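Local coordinates for protein argininosuccinate lyase (Chelativorans sp., PDB 6RXA) that acts as a C-N lyase (EDDS lyase) of the aspartase/fumarase superfamily and probably also splits argininosuccinate into fumarate and L-arginine, at residues R130-E133 with A134-Y138; M173-S176 with E177-K181; G304-V307 with G308-S312; R330-D333 with A334-A338. The protein carries 2 engineered substitutions. All coordinates share one frame; numbering follows the deposited sequence.

In the fold
The four contacts illustrate how one principle, the joining of successive helical turns, recurs across a long helical protein. Along the chain they follow in series on four helices: 112-147 (interaction 1), 168-193 (interaction 2), 303-314 (interaction 3) and 329-348 (interaction 4). Interaction 1 lies between interactions 2 and 4 and touches both, its centre about 13 Å from that of interaction 2 and about 12 Å from that of interaction 4; those two do not touch each other. Interaction 3 stands farther out, its centre about 17 Å from that of interaction 4, which it meets through P305 and S331. Interactions 2 and 3 both reach the second subunit of the tetramer.

Interaction 1: residues R130-E133 with A134-Y138; sequences RTIE and AVIGY
From A134 to G137, each backbone N-H reaches the carbonyl four residues earlier, carrying the α-helix without a break from 130-133 into 134-138. The bond from V135 N to T131 O is 2.8 Å long and fairly straight, with an N-H...O angle of 161°; that from I136 N to I132 O measures 2.9 Å. At the two ends, A134 N donates to R130 O and G137 N to E133 O. Both segments belong to helix 112-147 of the helical interior that characterises the aspartase/fumarase superfamily, where residues four apart share one face. On one such face, I136 CD1 meets I132 CG2 at 3.9 Å, the two isoleucines crossing obliquely as they approach W471 and R469 of helix 451-500. I136 CG1 stands anti to its carbonyl carbon (chi1 -71°), which turns it back over the preceding turn, 3.2 Å from I132 O. V135 does much the same with one branch: its CG2 lies 3.2 Å from T131 O, while the methyls CG2 of T131 and CG2 of V135 come within 4.2 Å. The hydroxyl T131 OG1 is held by Q127 O, and the ring of Y138 leaves this turn to pack among F248, L252 and L255 of helix 236-262.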
loop_
_atom_site.group_PDB
_atom_site.type_symbol
_atom_site.label_atom_id
_atom_site.label_comp_id
_atom_site.label_asym_id
_atom_site.label_seq_id
_atom_site.Cartn_x
_atom_site.Cartn_y
_atom_site.Cartn_z
ATOM N N ARG A 130 -3.463 -26.061 -1.302
ATOM C CA ARG A 130 -3.379 -25.892 -2.752
ATOM C C ARG A 130 -2.149 -25.078 -3.142
ATOM O O ARG A 130 -1.428 -25.425 -4.093
ATOM C CB ARG A 130 -4.659 -25.200 -3.217
ATOM C CG ARG A 130 -4.760 -24.964 -4.704
ATOM C CD ARG A 130 -5.944 -24.058 -5.016
ATOM N NE ARG A 130 -6.121 -23.862 -6.455
ATOM C CZ ARG A 130 -6.687 -22.787 -6.998
ATOM N NH1 ARG A 130 -7.131 -21.794 -6.220
ATOM N NH2 ARG A 130 -6.788 -22.698 -8.319
ATOM N N THR A 131 -1.888 -23.996 -2.408
ATOM C CA THR A 131 -0.753 -23.129 -2.702
ATOM C C THR A 131 0.565 -23.831 -2.420
ATOM O O THR A 131 1.494 -23.762 -3.236
ATOM C CB THR A 131 -0.881 -21.851 -1.864
ATOM O OG1 THR A 131 -2.046 -21.116 -2.262
ATOM C CG2 THR A 131 0.328 -20.956 -2.030
ATOM N N ILE A 132 0.672 -24.517 -1.275
ATOM C CA ILE A 132 1.882 -25.271 -0.960
ATOM C C ILE A 132 2.157 -26.317 -2.031
ATOM O O ILE A 132 3.299 -26.498 -2.454
ATOM C CB ILE A 132 1.783 -25.870 0.458
ATOM C CG1 ILE A 132 1.874 -24.725 1.475
ATOM C CG2 ILE A 132 2.875 -26.898 0.705
ATOM C CD1 ILE A 132 1.505 -25.104 2.900
ATOM N N GLU A 133 1.119 -27.011 -2.496
ATOM C CA GLU A 133 1.312 -27.981 -3.571
ATOM C C GLU A 133 1.861 -27.309 -4.827
ATOM O O GLU A 133 2.781 -27.834 -5.465
ATOM C CB GLU A 133 -0.008 -28.689 -3.852
ATOM C CG GLU A 133 0.076 -29.751 -4.919
ATOM C CD GLU A 133 -1.256 -30.443 -5.142
ATOM O OE1 GLU A 133 -2.280 -29.743 -5.249
ATOM O OE2 GLU A 133 -1.278 -31.682 -5.200
ATOM N N ALA A 134 1.312 -26.145 -5.198
ATOM C CA ALA A 134 1.783 -25.446 -6.393
ATOM C C ALA A 134 3.215 -24.950 -6.218
ATOM O O ALA A 134 4.029 -25.050 -7.148
ATOM C CB ALA A 134 0.840 -24.287 -6.728
ATOM N N VAL A 135 3.553 -24.439 -5.027
ATOM C CA VAL A 135 4.916 -23.962 -4.773
ATOM C C VAL A 135 5.908 -25.120 -4.784
ATOM O O VAL A 135 7.024 -24.975 -5.284
ATOM C CB VAL A 135 4.979 -23.144 -3.472
ATOM C CG1 VAL A 135 6.416 -22.744 -3.137
ATOM C CG2 VAL A 135 4.113 -21.902 -3.606
ATOM N N ILE A 136 5.513 -26.290 -4.263
ATOM C CA ILE A 136 6.370 -27.468 -4.364
ATOM C C ILE A 136 6.599 -27.835 -5.831
ATOM O O ILE A 136 7.727 -28.124 -6.245
ATOM C CB ILE A 136 5.770 -28.637 -3.560
ATOM C CG1 ILE A 136 5.884 -28.382 -2.064
ATOM C CG2 ILE A 136 6.460 -29.949 -3.954
ATOM C CD1 ILE A 136 5.134 -29.413 -1.228
ATOM N N GLY A 137 5.541 -27.811 -6.641
ATOM C CA GLY A 137 5.702 -28.119 -8.054
ATOM C C GLY A 137 6.634 -27.148 -8.756
ATOM O O GLY A 137 7.410 -27.535 -9.639
ATOM N N TYR A 138 6.568 -25.878 -8.379
ATOM C CA TYR A 138 7.460 -24.855 -8.920
ATOM C C TYR A 138 8.893 -25.127 -8.500
ATOM O O TYR A 138 9.803 -25.128 -9.338
ATOM C CB TYR A 138 6.958 -23.513 -8.395
ATOM C CG TYR A 138 7.616 -22.219 -8.828
ATOM C CD1 TYR A 138 8.181 -22.053 -10.076
ATOM C CD2 TYR A 138 7.621 -21.130 -7.961
ATOM C CE1 TYR A 138 8.741 -20.835 -10.441
ATOM C CE2 TYR A 138 8.170 -19.916 -8.320
ATOM C CZ TYR A 138 8.733 -19.777 -9.567
ATOM O OH TYR A 138 9.299 -18.572 -9.937
#

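Interaction 2: residues M173-S176 with E177-K181; sequences MAIS and ENLAK
I175 and L179 sit one turn apart on helix 168-193, a long α-helix whose flanks meet both its own chain and the second subunit. I175 CG2 touches L179 CD1 at 4.0 Å, the two side chains passing at a slant. L179 CG stands beside its own backbone N (chi1 -66°), a setting that lays it over the previous turn, 3.2 Å from I175 O. The same oxygen accepts L179 N at 2.9 Å, so the carbonyl is overlaid by carbon as well as bonded. An alanine in place of L179 would remove both methyls and is likely to leave I175 CG2 without CD1 and open a gap where CD2 packs on Y138 of helix 112-147. Bonds from E177 N to M173 O, N178 N to A174 O and A180 N to S176 O complete the backbone pattern. S176 OG is hydrogen-bonded to R139 NE. On the subunit boundary, both E177 carboxylate oxygens take backbone N-H groups, of N227 and V226 of the second subunit, while N178 ND2 bonds to Y318 OH there. I175 thus joins two turns and also packs on that Y318, while the polar ends of E177 and N178 find their partners across the boundary.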
loop_
_atom_site.group_PDB
_atom_site.type_symbol
_atom_site.label_atom_id
_atom_site.label_comp_id
_atom_site.label_asym_id
_atom_site.label_seq_id
_atom_site.Cartn_x
_atom_site.Cartn_y
_atom_site.Cartn_z
ATOM N N MET A 173 19.366 -22.533 -8.452
ATOM C CA MET A 173 19.399 -22.916 -7.050
ATOM C C MET A 173 19.235 -21.725 -6.116
ATOM O O MET A 173 18.860 -21.924 -4.960
ATOM C CB MET A 173 20.627 -23.759 -6.739
ATOM C CG MET A 173 20.575 -25.119 -7.442
ATOM S SD MET A 173 19.027 -26.033 -7.277
ATOM C CE MET A 173 19.076 -26.428 -5.537
ATOM N N ALA A 174 19.461 -20.489 -6.582
ATOM C CA ALA A 174 19.062 -19.339 -5.776
ATOM C C ALA A 174 17.553 -19.319 -5.618
ATOM O O ALA A 174 17.029 -19.102 -4.517
ATOM C CB ALA A 174 19.544 -18.038 -6.429
ATOM N N ILE A 175 16.839 -19.568 -6.718
ATOM C CA ILE A 175 15.381 -19.617 -6.678
ATOM C C ILE A 175 14.922 -20.740 -5.756
ATOM O O ILE A 175 14.006 -20.558 -4.952
ATOM C CB ILE A 175 14.817 -19.746 -8.105
ATOM C CG1 ILE A 175 15.344 -18.632 -9.023
ATOM C CG2 ILE A 175 13.300 -19.772 -8.063
ATOM C CD1 ILE A 175 15.020 -17.228 -8.583
ATOM N N SER A 176 15.593 -21.900 -5.806
ATOM C CA SER A 176 15.203 -22.999 -4.927
ATOM C C SER A 176 15.297 -22.599 -3.456
ATOM O O SER A 176 14.417 -22.942 -2.656
ATOM C CB SER A 176 16.042 -24.245 -5.214
ATOM O OG SER A 176 15.683 -25.307 -4.323
ATOM N N GLU A 177 16.356 -21.878 -3.078
ATOM C CA GLU A 177 16.528 -21.477 -1.681
ATOM C C GLU A 177 15.477 -20.448 -1.277
ATOM O O GLU A 177 14.947 -20.505 -0.159
ATOM C CB GLU A 177 17.968 -20.970 -1.481
ATOM C CG GLU A 177 18.354 -20.722 -0.012
ATOM C CD GLU A 177 19.854 -20.648 0.240
ATOM O OE1 GLU A 177 20.654 -20.921 -0.675
ATOM O OE2 GLU A 177 20.226 -20.345 1.395
ATOM N N ASN A 178 15.151 -19.513 -2.179
ATOM C CA ASN A 178 14.036 -18.593 -1.966
ATOM C C ASN A 178 12.749 -19.358 -1.689
ATOM O O ASN A 178 12.006 -19.046 -0.746
ATOM C CB ASN A 178 13.875 -17.724 -3.219
ATOM C CG ASN A 178 12.547 -16.961 -3.259
ATOM O OD1 ASN A 178 11.477 -17.553 -3.450
ATOM N ND2 ASN A 178 12.614 -15.636 -3.115
ATOM N N LEU A 179 12.481 -20.376 -2.499
ATOM C CA LEU A 179 11.242 -21.123 -2.377
ATOM C C LEU A 179 11.213 -21.954 -1.108
ATOM O O LEU A 179 10.147 -22.117 -0.508
ATOM C CB LEU A 179 11.057 -22.006 -3.605
ATOM C CG LEU A 179 10.848 -21.251 -4.910
ATOM C CD1 LEU A 179 10.788 -22.191 -6.113
ATOM C CD2 LEU A 179 9.576 -20.406 -4.855
ATOM N N ALA A 180 12.350 -22.489 -0.685
ATOM C CA ALA A 180 12.383 -23.221 0.572
ATOM C C ALA A 180 11.930 -22.335 1.724
ATOM O O ALA A 180 11.143 -22.764 2.577
ATOM C CB ALA A 180 13.781 -23.777 0.803
ATOM N N LYS A 181 12.382 -21.078 1.744
ATOM C CA LYS A 181 12.005 -20.176 2.824
ATOM C C LYS A 181 10.541 -19.769 2.715
ATOM O O LYS A 181 9.852 -19.636 3.732
ATOM C CB LYS A 181 12.948 -18.973 2.867
ATOM C CG LYS A 181 14.329 -19.360 3.394
ATOM C CD LYS A 181 15.253 -18.161 3.509
ATOM C CE LYS A 181 15.613 -17.632 2.138
ATOM N NZ LYS A 181 16.812 -16.735 2.243
#

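Interaction 3: residues G304-V307 with G308-S312; sequences GPLV and GILTS
V307 and T311 make the polar centre of this contact, for V307 O is gripped twice by the same residue. T311 N donates to it at 2.8 Å and T311 OG1 at 2.9 Å, arriving from opposite faces of the carbonyl plane; the hydroxyl stands above that plane, 39° out of it. With OG1 beside its own backbone N (chi1 -68°), T311 leans its hydroxyl back toward the preceding turn. The other main-chain bonds are regular α-helical ones: G308 N to G304 O at 2.9 Å, nearly straight at 172°, then I309 N to P305 O and L310 N to L306 O. Farther along, S312 OG donates to I309 O at 2.8 Å and is also hydrogen-bonded to V325 N.

Among apolar contacts, L306 and L310 run alongside each other in the same direction, their CD1 methyls 3.8 Å apart. I309 folds back over the carbonyl of P305, with CG1 3.1 Å from P305 O, and only loosely approaches the ring, its CD1 4.4 Å from P305 CB.

A valine in place of T311 would remove OG1 and probably leave V307 O with its main-chain donor alone here, while breaking the hydroxyl pair that T311 forms with T311 of the fourth subunit.

Helix 303-314 therefore lies where all four chains meet: V307 packs on V307 of both the second and fourth subunits, L310 on M303 of the second, and V307 and T311 on M303 of the third. Toward its own chain, L306 and I309 rest against helix 236-262, at F243 and at V238, A239 and A242.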
loop_
_atom_site.group_PDB
_atom_site.type_symbol
_atom_site.label_atom_id
_atom_site.label_comp_id
_atom_site.label_asym_id
_atom_site.label_seq_id
_atom_site.Cartn_x
_atom_site.Cartn_y
_atom_site.Cartn_z
ATOM N N GLY A 304 -2.526 -5.601 -3.296
ATOM C CA GLY A 304 -3.771 -4.936 -3.016
ATOM C C GLY A 304 -4.499 -5.514 -1.823
ATOM O O GLY A 304 -4.863 -4.790 -0.895
ATOM N N PRO A 305 -4.754 -6.829 -1.826
ATOM C CA PRO A 305 -5.391 -7.424 -0.635
ATOM C C PRO A 305 -4.594 -7.182 0.629
ATOM O O PRO A 305 -5.181 -6.902 1.682
ATOM C CB PRO A 305 -5.486 -8.914 -0.990
ATOM C CG PRO A 305 -5.547 -8.924 -2.503
ATOM C CD PRO A 305 -4.582 -7.816 -2.909
ATOM N N LEU A 306 -3.271 -7.292 0.556
ATOM C CA LEU A 306 -2.435 -7.070 1.732
ATOM C C LEU A 306 -2.700 -5.698 2.347
ATOM O O LEU A 306 -2.927 -5.576 3.558
ATOM C CB LEU A 306 -0.965 -7.214 1.348
ATOM C CG LEU A 306 0.072 -6.888 2.428
ATOM C CD1 LEU A 306 -0.142 -7.758 3.648
ATOM C CD2 LEU A 306 1.470 -7.028 1.850
ATOM N N VAL A 307 -2.700 -4.653 1.520
ATOM C CA VAL A 307 -2.928 -3.295 2.016
ATOM C C VAL A 307 -4.360 -3.106 2.502
ATOM O O VAL A 307 -4.592 -2.501 3.550
ATOM C CB VAL A 307 -2.524 -2.272 0.943
ATOM C CG1 VAL A 307 -2.959 -0.869 1.332
ATOM C CG2 VAL A 307 -1.015 -2.337 0.711
ATOM N N GLY A 308 -5.347 -3.597 1.758
ATOM C CA GLY A 308 -6.724 -3.434 2.197
ATOM C C GLY A 308 -6.995 -4.110 3.527
ATOM O O GLY A 308 -7.681 -3.555 4.387
ATOM N N ILE A 309 -6.483 -5.332 3.697
ATOM C CA ILE A 309 -6.697 -6.063 4.938
ATOM C C ILE A 309 -6.063 -5.317 6.102
ATOM O O ILE A 309 -6.709 -5.061 7.124
ATOM C CB ILE A 309 -6.157 -7.500 4.815
ATOM C CG1 ILE A 309 -6.964 -8.313 3.812
ATOM C CG2 ILE A 309 -6.209 -8.179 6.169
ATOM C CD1 ILE A 309 -6.223 -9.541 3.278
ATOM N N LEU A 310 -4.788 -4.937 5.958
ATOM C CA LEU A 310 -4.106 -4.233 7.045
ATOM C C LEU A 310 -4.736 -2.875 7.330
ATOM O O LEU A 310 -4.834 -2.468 8.496
ATOM C CB LEU A 310 -2.622 -4.067 6.749
ATOM C CG LEU A 310 -1.773 -5.314 6.973
ATOM C CD1 LEU A 310 -0.402 -5.125 6.323
ATOM C CD2 LEU A 310 -1.632 -5.683 8.435
ATOM N N THR A 311 -5.152 -2.147 6.292
ATOM C CA THR A 311 -5.855 -0.888 6.534
ATOM C C THR A 311 -7.092 -1.127 7.391
ATOM O O THR A 311 -7.368 -0.384 8.339
ATOM C CB THR A 311 -6.244 -0.228 5.216
ATOM O OG1 THR A 311 -5.056 0.194 4.535
ATOM C CG2 THR A 311 -7.112 0.983 5.442
ATOM N N SER A 312 -7.868 -2.160 7.052
ATOM C CA SER A 312 -9.106 -2.418 7.785
ATOM C C SER A 312 -8.824 -2.753 9.248
ATOM O O SER A 312 -9.581 -2.340 10.135
ATOM C CB SER A 312 -9.944 -3.503 7.084
ATOM O OG SER A 312 -9.466 -4.814 7.305
#

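Interaction 4: residues R330-D333 with A334-A338; sequences RSID and ALIAA
I336 reaches back over I332 from the moment its side chain begins. CB lies 3.8 Å from both I332 O and D333 O, over the carbonyls of the previous turn. CG1, set anti to the carbonyl carbon (chi1 -63°), moves closer to the first of them, 3.4 Å from I332 O, and approaches I332 CG2 more loosely at 4.4 Å. The same CG1 also packs against R130 CZ. The chain then bends (chi2 -67°), and CD1 ends on helix 112-147, near T131 CA and the methyl of A134. A single isoleucine thus joins two turns of helix 329-348 and bridges to a second helix.

Beneath it, I336 N donates to I332 O at 3.0 Å. The neighbouring bonds run in step: L335 N to S331 O is 3.2 Å, and both A334 N to R330 O and A337 N to D333 O are 3.0 Å. D333 OD1 forms a salt bridge with R130 NH1 between the same two helices, and R330 NH1 pairs with D29 OD1.

A334 and A337 present small methyls to F28 of helix 20-31, on the side of the helix nearer R294 and Y26: the side chain of A337 lies about 8 Å from that of R294 and about 9 Å from that of Y26, which bind a fumarate in another structure of this protein. Such close helix-to-helix packing, near two fumarate-binding residues, is consistent with the helical core of the aspartase/fumarase superfamily.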
loop_
_atom_site.group_PDB
_atom_site.type_symbol
_atom_site.label_atom_id
_atom_site.label_comp_id
_atom_site.label_asym_id
_atom_site.label_seq_id
_atom_site.Cartn_x
_atom_site.Cartn_y
_atom_site.Cartn_z
ATOM N N ARG A 330 -10.474 -14.936 -5.969
ATOM C CA ARG A 330 -9.827 -14.535 -7.213
ATOM C C ARG A 330 -8.356 -14.192 -6.999
ATOM O O ARG A 330 -7.542 -14.407 -7.898
ATOM C CB ARG A 330 -10.566 -13.377 -7.881
ATOM C CG ARG A 330 -10.650 -12.086 -7.102
ATOM C CD ARG A 330 -11.496 -11.062 -7.878
ATOM N NE ARG A 330 -12.864 -11.538 -8.112
ATOM C CZ ARG A 330 -13.303 -12.079 -9.251
ATOM N NH1 ARG A 330 -12.499 -12.220 -10.304
ATOM N NH2 ARG A 330 -14.562 -12.481 -9.339
ATOM N N SER A 331 -7.995 -13.666 -5.827
ATOM C CA SER A 331 -6.596 -13.356 -5.559
ATOM C C SER A 331 -5.767 -14.628 -5.462
ATOM O O SER A 331 -4.679 -14.724 -6.040
ATOM C CB SER A 331 -6.509 -12.540 -4.273
ATOM O OG SER A 331 -5.183 -12.217 -3.959
ATOM N N ILE A 332 -6.264 -15.625 -4.733
ATOM C CA ILE A 332 -5.530 -16.875 -4.638
ATOM C C ILE A 332 -5.478 -17.550 -5.995
ATOM O O ILE A 332 -4.445 -18.102 -6.394
ATOM C CB ILE A 332 -6.131 -17.778 -3.548
ATOM C CG1 ILE A 332 -6.023 -17.075 -2.195
ATOM C CG2 ILE A 332 -5.407 -19.104 -3.525
ATOM C CD1 ILE A 332 -6.934 -17.667 -1.107
ATOM N N ASP A 333 -6.592 -17.511 -6.737
ATOM C CA ASP A 333 -6.606 -18.132 -8.051
ATOM C C ASP A 333 -5.543 -17.528 -8.962
ATOM O O ASP A 333 -4.920 -18.245 -9.750
ATOM C CB ASP A 333 -7.975 -17.971 -8.693
ATOM C CG ASP A 333 -9.055 -18.761 -7.998
ATOM O OD1 ASP A 333 -8.744 -19.674 -7.209
ATOM O OD2 ASP A 333 -10.231 -18.466 -8.272
ATOM N N ALA A 334 -5.326 -16.209 -8.872
ATOM C CA ALA A 334 -4.292 -15.572 -9.686
ATOM C C ALA A 334 -2.905 -16.079 -9.318
ATOM O O ALA A 334 -2.068 -16.322 -10.197
ATOM C CB ALA A 334 -4.339 -14.056 -9.504
ATOM N N LEU A 335 -2.630 -16.203 -8.015
ATOM C CA LEU A 335 -1.349 -16.724 -7.562
ATOM C C LEU A 335 -1.103 -18.113 -8.117
ATOM O O LEU A 335 0.002 -18.414 -8.580
ATOM C CB LEU A 335 -1.312 -16.739 -6.032
ATOM C CG LEU A 335 -0.046 -17.309 -5.396
ATOM C CD1 LEU A 335 0.159 -16.698 -4.000
ATOM C CD2 LEU A 335 -0.071 -18.832 -5.279
ATOM N N ILE A 336 -2.128 -18.972 -8.094
ATOM C CA ILE A 336 -1.951 -20.341 -8.562
ATOM C C ILE A 336 -1.678 -20.353 -10.059
ATOM O O ILE A 336 -0.804 -21.082 -10.540
ATOM C CB ILE A 336 -3.174 -21.203 -8.181
ATOM C CG1 ILE A 336 -3.328 -21.312 -6.655
ATOM C CG2 ILE A 336 -3.043 -22.575 -8.827
ATOM C CD1 ILE A 336 -2.243 -22.084 -5.944
ATOM N N ALA A 337 -2.408 -19.538 -10.819
ATOM C CA ALA A 337 -2.194 -19.461 -12.259
ATOM C C ALA A 337 -0.776 -19.005 -12.579
ATOM O O ALA A 337 -0.112 -19.584 -13.444
ATOM C CB ALA A 337 -3.226 -18.524 -12.880
ATOM N N ALA A 338 -0.298 -17.967 -11.888
ATOM C CA ALA A 338 1.053 -17.482 -12.131
ATOM C C ALA A 338 2.087 -18.517 -11.726
ATOM O O ALA A 338 3.104 -18.687 -12.416
ATOM C CB ALA A 338 1.280 -16.187 -11.360
#